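Local coordinates for beta-galacturonidase (Eisenbergiella tayi, PDB 6NCX), which probably hydrolyses beta-linked uronic acid glycosides, as a family 2 glycoside hydrolase whose active site binds galacturonate, at residues T7-K12 with A244-D249; G184-E189 with A196-V201. One frame throughout, in Å; residues are numbered along the deposited sequence.

Contact 1: T7-K12 with A244-D249; sequences THKIRK and ADDIID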
loop_
_atom_site.group_PDB
_atom_site.type_symbol
_atom_site.label_atom_id
_atom_site.label_comp_id
_atom_site.label_asym_id
_atom_site.label_seq_id
_atom_site.Cartn_x
_atom_site.Cartn_y
_atom_site.Cartn_z
ATOM N N THR C 7 -25.482 -36.499 7.152
ATOM C CA THR C 7 -26.222 -36.748 8.385
ATOM C C THR C 7 -27.477 -37.601 8.177
ATOM O O THR C 7 -28.192 -37.881 9.153
ATOM C CB THR C 7 -26.625 -35.423 9.028
ATOM O OG1 THR C 7 -27.306 -34.618 8.054
ATOM C CG2 THR C 7 -25.412 -34.698 9.555
ATOM N N HIS C 8 -27.771 -38.007 6.944
ATOM C CA HIS C 8 -28.969 -38.786 6.669
ATOM C C HIS C 8 -28.748 -39.686 5.465
ATOM O O HIS C 8 -28.157 -39.270 4.466
ATOM C CB HIS C 8 -30.178 -37.880 6.416
ATOM C CG HIS C 8 -30.609 -37.106 7.618
ATOM N ND1 HIS C 8 -31.124 -37.714 8.745
ATOM C CD2 HIS C 8 -30.600 -35.776 7.876
ATOM C CE1 HIS C 8 -31.419 -36.789 9.640
ATOM N NE2 HIS C 8 -31.112 -35.606 9.137
ATOM N N LYS C 9 -29.220 -40.923 5.578
ATOM C CA LYS C 9 -29.421 -41.810 4.445
ATOM C C LYS C 9 -30.875 -42.219 4.275
ATOM O O LYS C 9 -31.326 -42.418 3.145
ATOM C CB LYS C 9 -28.570 -43.084 4.588
ATOM C CG LYS C 9 -27.097 -42.865 4.906
ATOM C CD LYS C 9 -26.382 -44.216 5.007
ATOM C CE LYS C 9 -25.317 -44.223 6.083
ATOM N NZ LYS C 9 -23.955 -44.358 5.493
ATOM N N ILE C 10 -31.627 -42.332 5.363
ATOM C CA ILE C 10 -33.032 -42.705 5.264
ATOM C C ILE C 10 -33.909 -41.489 5.007
ATOM O O ILE C 10 -34.744 -41.492 4.100
ATOM C CB ILE C 10 -33.464 -43.467 6.539
ATOM C CG1 ILE C 10 -32.785 -44.846 6.556
ATOM C CG2 ILE C 10 -34.971 -43.607 6.587
ATOM C CD1 ILE C 10 -32.898 -45.592 7.863
ATOM N N ARG C 11 -33.735 -40.429 5.796
ATOM C CA ARG C 11 -34.564 -39.242 5.637
ATOM C C ARG C 11 -34.288 -38.564 4.293
ATOM O O ARG C 11 -33.130 -38.399 3.892
ATOM C CB ARG C 11 -34.322 -38.272 6.785
ATOM C CG ARG C 11 -35.297 -37.140 6.828
ATOM C CD ARG C 11 -34.900 -36.140 7.893
ATOM N NE ARG C 11 -34.831 -36.756 9.214
ATOM C CZ ARG C 11 -34.574 -36.086 10.330
ATOM N NH1 ARG C 11 -34.359 -34.781 10.267
ATOM N NH2 ARG C 11 -34.532 -36.716 11.502
ATOM N N LYS C 12 -35.366 -38.197 3.596
ATOM C CA LYS C 12 -35.290 -37.460 2.340
ATOM C C LYS C 12 -34.993 -35.993 2.631
ATOM O O LYS C 12 -35.799 -35.303 3.269
ATOM C CB LYS C 12 -36.602 -37.595 1.569
ATOM C CG LYS C 12 -37.010 -39.033 1.310
ATOM C CD LYS C 12 -38.510 -39.176 1.045
ATOM C CE LYS C 12 -38.987 -38.222 -0.036
ATOM N NZ LYS C 12 -40.354 -38.596 -0.500
ATOM N N ALA C 244 -37.837 -46.134 9.429
ATOM C CA ALA C 244 -38.632 -44.959 9.068
ATOM C C ALA C 244 -37.819 -43.676 8.986
ATOM O O ALA C 244 -38.154 -42.795 8.191
ATOM C CB ALA C 244 -39.767 -44.743 10.070
ATOM N N ASP C 245 -36.780 -43.546 9.801
ATOM C CA ASP C 245 -36.024 -42.310 9.895
ATOM C C ASP C 245 -34.607 -42.643 10.348
ATOM O O ASP C 245 -34.314 -43.767 10.763
ATOM C CB ASP C 245 -36.716 -41.333 10.851
ATOM C CG ASP C 245 -36.076 -39.970 10.839
ATOM O OD1 ASP C 245 -35.961 -39.390 9.735
ATOM O OD2 ASP C 245 -35.674 -39.501 11.932
ATOM N N ASP C 246 -33.716 -41.660 10.253
ATOM C CA ASP C 246 -32.378 -41.828 10.790
ATOM C C ASP C 246 -31.808 -40.477 11.173
ATOM O O ASP C 246 -32.324 -39.420 10.796
ATOM C CB ASP C 246 -31.442 -42.531 9.802
ATOM C CG ASP C 246 -31.087 -41.667 8.594
ATOM O OD1 ASP C 246 -31.855 -40.741 8.246
ATOM O OD2 ASP C 246 -30.038 -41.943 7.969
ATOM N N ILE C 247 -30.735 -40.532 11.951
ATOM C CA ILE C 247 -29.917 -39.372 12.260
ATOM C C ILE C 247 -28.496 -39.891 12.368
ATOM O O ILE C 247 -28.253 -40.930 12.991
ATOM C CB ILE C 247 -30.397 -38.641 13.540
ATOM C CG1 ILE C 247 -29.661 -37.318 13.744
ATOM C CG2 ILE C 247 -30.178 -39.474 14.768
ATOM C CD1 ILE C 247 -29.715 -36.397 12.565
ATOM N N ILE C 248 -27.571 -39.222 11.683
ATOM C CA ILE C 248 -26.159 -39.586 11.683
ATOM C C ILE C 248 -25.351 -38.379 12.155
ATOM O O ILE C 248 -25.543 -37.262 11.661
ATOM C CB ILE C 248 -25.688 -40.047 10.290
ATOM C CG1 ILE C 248 -26.674 -41.037 9.676
ATOM C CG2 ILE C 248 -24.303 -40.672 10.360
ATOM C CD1 ILE C 248 -26.339 -41.411 8.222
ATOM N N ASP C 249 -24.451 -38.610 13.107
ATOM C CA ASP C 249 -23.503 -37.603 13.568
ATOM C C ASP C 249 -22.136 -38.280 13.713
ATOM O O ASP C 249 -21.952 -39.440 13.328
ATOM C CB ASP C 249 -23.993 -36.963 14.873
ATOM C CG ASP C 249 -23.430 -35.557 15.089
ATOM O OD1 ASP C 249 -24.087 -34.749 15.780
ATOM O OD2 ASP C 249 -22.339 -35.245 14.562
#

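Contact 2: G184-E189 with A196-V201; sequences GSVEVE and AVLPIV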
loop_
_atom_site.group_PDB
_atom_site.type_symbol
_atom_site.label_atom_id
_atom_site.label_comp_id
_atom_site.label_asym_id
_atom_site.label_seq_id
_atom_site.Cartn_x
_atom_site.Cartn_y
_atom_site.Cartn_z
ATOM N N GLY C 184 -42.282 -47.875 18.556
ATOM C CA GLY C 184 -41.164 -48.193 17.693
ATOM C C GLY C 184 -39.896 -48.402 18.482
ATOM O O GLY C 184 -39.918 -48.525 19.709
ATOM N N SER C 185 -38.780 -48.404 17.748
ATOM C CA SER C 185 -37.453 -48.676 18.277
ATOM C C SER C 185 -36.432 -47.722 17.666
ATOM O O SER C 185 -36.529 -47.357 16.495
ATOM C CB SER C 185 -37.028 -50.108 17.968
ATOM O OG SER C 185 -36.728 -50.809 19.152
ATOM N N VAL C 186 -35.427 -47.349 18.453
ATOM C CA VAL C 186 -34.264 -46.636 17.938
ATOM C C VAL C 186 -33.043 -47.515 18.178
ATOM O O VAL C 186 -32.700 -47.817 19.329
ATOM C CB VAL C 186 -34.093 -45.242 18.578
ATOM C CG1 VAL C 186 -32.762 -44.610 18.159
ATOM C CG2 VAL C 186 -35.230 -44.324 18.173
ATOM N N GLU C 187 -32.396 -47.929 17.092
ATOM C CA GLU C 187 -31.194 -48.744 17.152
ATOM C C GLU C 187 -29.986 -47.859 16.867
ATOM O O GLU C 187 -29.962 -47.125 15.871
ATOM C CB GLU C 187 -31.279 -49.898 16.154
ATOM C CG GLU C 187 -32.630 -50.599 16.172
ATOM C CD GLU C 187 -32.605 -51.949 15.501
ATOM O OE1 GLU C 187 -31.999 -52.062 14.420
ATOM O OE2 GLU C 187 -33.188 -52.905 16.056
ATOM N N VAL C 188 -28.998 -47.914 17.754
ATOM C CA VAL C 188 -27.814 -47.070 17.679
ATOM C C VAL C 188 -26.616 -47.947 17.370
ATOM O O VAL C 188 -26.400 -48.971 18.032
ATOM C CB VAL C 188 -27.591 -46.286 18.982
ATOM C CG1 VAL C 188 -26.292 -45.486 18.919
ATOM C CG2 VAL C 188 -28.770 -45.379 19.248
ATOM N N GLU C 189 -25.848 -47.548 16.364
ATOM C CA GLU C 189 -24.542 -48.111 16.068
ATOM C C GLU C 189 -23.519 -46.981 16.058
ATOM O O GLU C 189 -23.842 -45.831 15.729
ATOM C CB GLU C 189 -24.537 -48.838 14.712
ATOM C CG GLU C 189 -24.977 -47.943 13.545
ATOM C CD GLU C 189 -24.657 -48.536 12.176
ATOM O OE1 GLU C 189 -23.816 -49.466 12.104
ATOM O OE2 GLU C 189 -25.250 -48.069 11.171
ATOM N N ALA C 196 -26.837 -49.927 21.036
ATOM C CA ALA C 196 -28.002 -50.050 21.899
ATOM C C ALA C 196 -29.281 -50.074 21.077
ATOM O O ALA C 196 -29.292 -49.752 19.887
ATOM C CB ALA C 196 -28.061 -48.906 22.917
ATOM N N VAL C 197 -30.369 -50.467 21.740
ATOM C CA VAL C 197 -31.719 -50.375 21.197
ATOM C C VAL C 197 -32.595 -49.736 22.266
ATOM O O VAL C 197 -32.731 -50.288 23.363
ATOM C CB VAL C 197 -32.285 -51.746 20.791
ATOM C CG1 VAL C 197 -33.788 -51.633 20.502
ATOM C CG2 VAL C 197 -31.537 -52.312 19.583
ATOM N N LEU C 198 -33.181 -48.571 21.952
ATOM C CA LEU C 198 -34.038 -47.866 22.898
ATOM C C LEU C 198 -35.487 -48.054 22.473
ATOM O O LEU C 198 -35.869 -47.580 21.391
ATOM C CB LEU C 198 -33.686 -46.378 22.964
ATOM C CG LEU C 198 -32.221 -45.948 23.167
ATOM C CD1 LEU C 198 -31.439 -45.940 21.849
ATOM C CD2 LEU C 198 -32.111 -44.578 23.858
ATOM N N PRO C 199 -36.316 -48.759 23.243
ATOM C CA PRO C 199 -37.722 -48.910 22.850
ATOM C C PRO C 199 -38.452 -47.591 23.018
ATOM O O PRO C 199 -38.162 -46.804 23.918
ATOM C CB PRO C 199 -38.255 -49.985 23.805
ATOM C CG PRO C 199 -37.358 -49.887 25.013
ATOM C CD PRO C 199 -36.000 -49.457 24.505
ATOM N N ILE C 200 -39.396 -47.341 22.120
ATOM C CA ILE C 200 -40.002 -46.025 21.975
ATOM C C ILE C 200 -41.514 -46.167 22.088
ATOM O O ILE C 200 -42.135 -46.881 21.290
ATOM C CB ILE C 200 -39.612 -45.376 20.629
ATOM C CG1 ILE C 200 -38.085 -45.265 20.509
ATOM C CG2 ILE C 200 -40.276 -44.016 20.437
ATOM C CD1 ILE C 200 -37.419 -44.604 21.703
ATOM N N VAL C 201 -42.105 -45.486 23.071
ATOM C CA VAL C 201 -43.548 -45.237 23.110
ATOM C C VAL C 201 -43.774 -43.730 23.196
ATOM O O VAL C 201 -43.261 -43.067 24.106
ATOM C CB VAL C 201 -44.244 -45.958 24.273
ATOM C CG1 VAL C 201 -45.737 -45.670 24.215
ATOM C CG2 VAL C 201 -43.960 -47.473 24.221
#

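Contact 1: T7-K12 with A244-D249
A chi1 of 70° sets CG of Asp246 between its backbone N and carbonyl carbon and carries the carboxylate up to the turning chain of Lys9, Ile10 and Arg11, while Arg11 swings CG anti to its own N (chi1 -170°) and bends at chi3 to set the guanidinium edge-on against the Asp245 carboxylate. Asp246 OD2 takes Lys9 N on its syn lone pair, nearly straight at 2.7 Å, and Ile10 N at 3.1 Å from above the carboxylate plane. Asp246 OD1 is gripped from opposite faces by Arg11 N at 3.1 Å and His8 ND1 at 3.2 Å. Four donors thus fix the rotation of this buried carboxylate. Residues 244-249 belong to strand 244-251, an outermost strand of its sheet in the immunoglobulin-like beta-sandwich, entered by a classic beta bulge at Ala244 and Asp245 opposite Leu237, and the bonds tie it to the N-terminal segment leading into strand 12-15. Arg11 holds Asp245 side-on in a salt bridge, NE to OD1 at 2.9 Å and NH2 to OD2 at 3.0 Å, the two planes 16° apart. Leu152 N also binds Asp245 OD2, and Glu145 pairs with Arg11 NH1. His8 CE1 sits 3.3 Å above the Arg11 guanidinium plane, over its centre.

Contact 2: G184-E189 with A196-V201
Leu198 rests its CD1 methyl against two valines of the neighbouring strand, 3.8 Å from Val188 CG2 and 4.1 Å from Val186 CG1. Strands 182-190 and 193-202 form an antiparallel beta hairpin at one margin of a sheet in the immunoglobulin-like beta-sandwich, the axes of segments 184-189 and 196-201 inclined at 154°. Val186 pairs with Leu198 through two backbone hydrogen bonds, and Gly184 with Ile200 and Val188 with Ala196 do likewise, Val188 N reaching Ala196 O almost straight at 177°. Between these pairs stand the non-hydrogen-bonded Ser185-Pro199 and Glu187-Val197. The face carrying Val186, Val188, Leu198 and Ile200 is the buried one: Ile172 of strand 165-176 touches Val188 and Leu198, and Phe210 of strand 207-216 touches Leu198 and Ile200. On this face Val186 CG2, anti to its carbonyl carbon, meets Ile200 CG1 at 3.8 Å, the two side chains crossing at a slant. On the other face Glu187 and Val197 run side by side in the same direction, and Glu187 CG and OE2 both lie near Val197 CG2, OE2 at 3.9 Å. The other branch of Val197, CG1, lies 3.3 Å from Ser185 OG.

Overall arrangement
Contacts 1 and 2 meet the same four-stranded antiparallel sheet from its two margins. Strand 193-202 lies at one side and strand 244-251 at the other, with 182-190 and 231-239 between them. The centres of the two contacts are about 14 Å apart and their nearest atoms about 6 Å, so they do not touch; strand 231-239 bridges them, with Val236 meeting Ile10 by its side chain and Glu187 by its backbone. Contact 2 is local, whereas contact 1 joins chain parts more than 230 residues apart and brings the N-terminal segment onto the edge of the immunoglobulin-like sandwich. Both lie away from the galacturonate-binding residues; contact 1 is centred about 24 Å from the chain's centre and contact 2 about 30 Å.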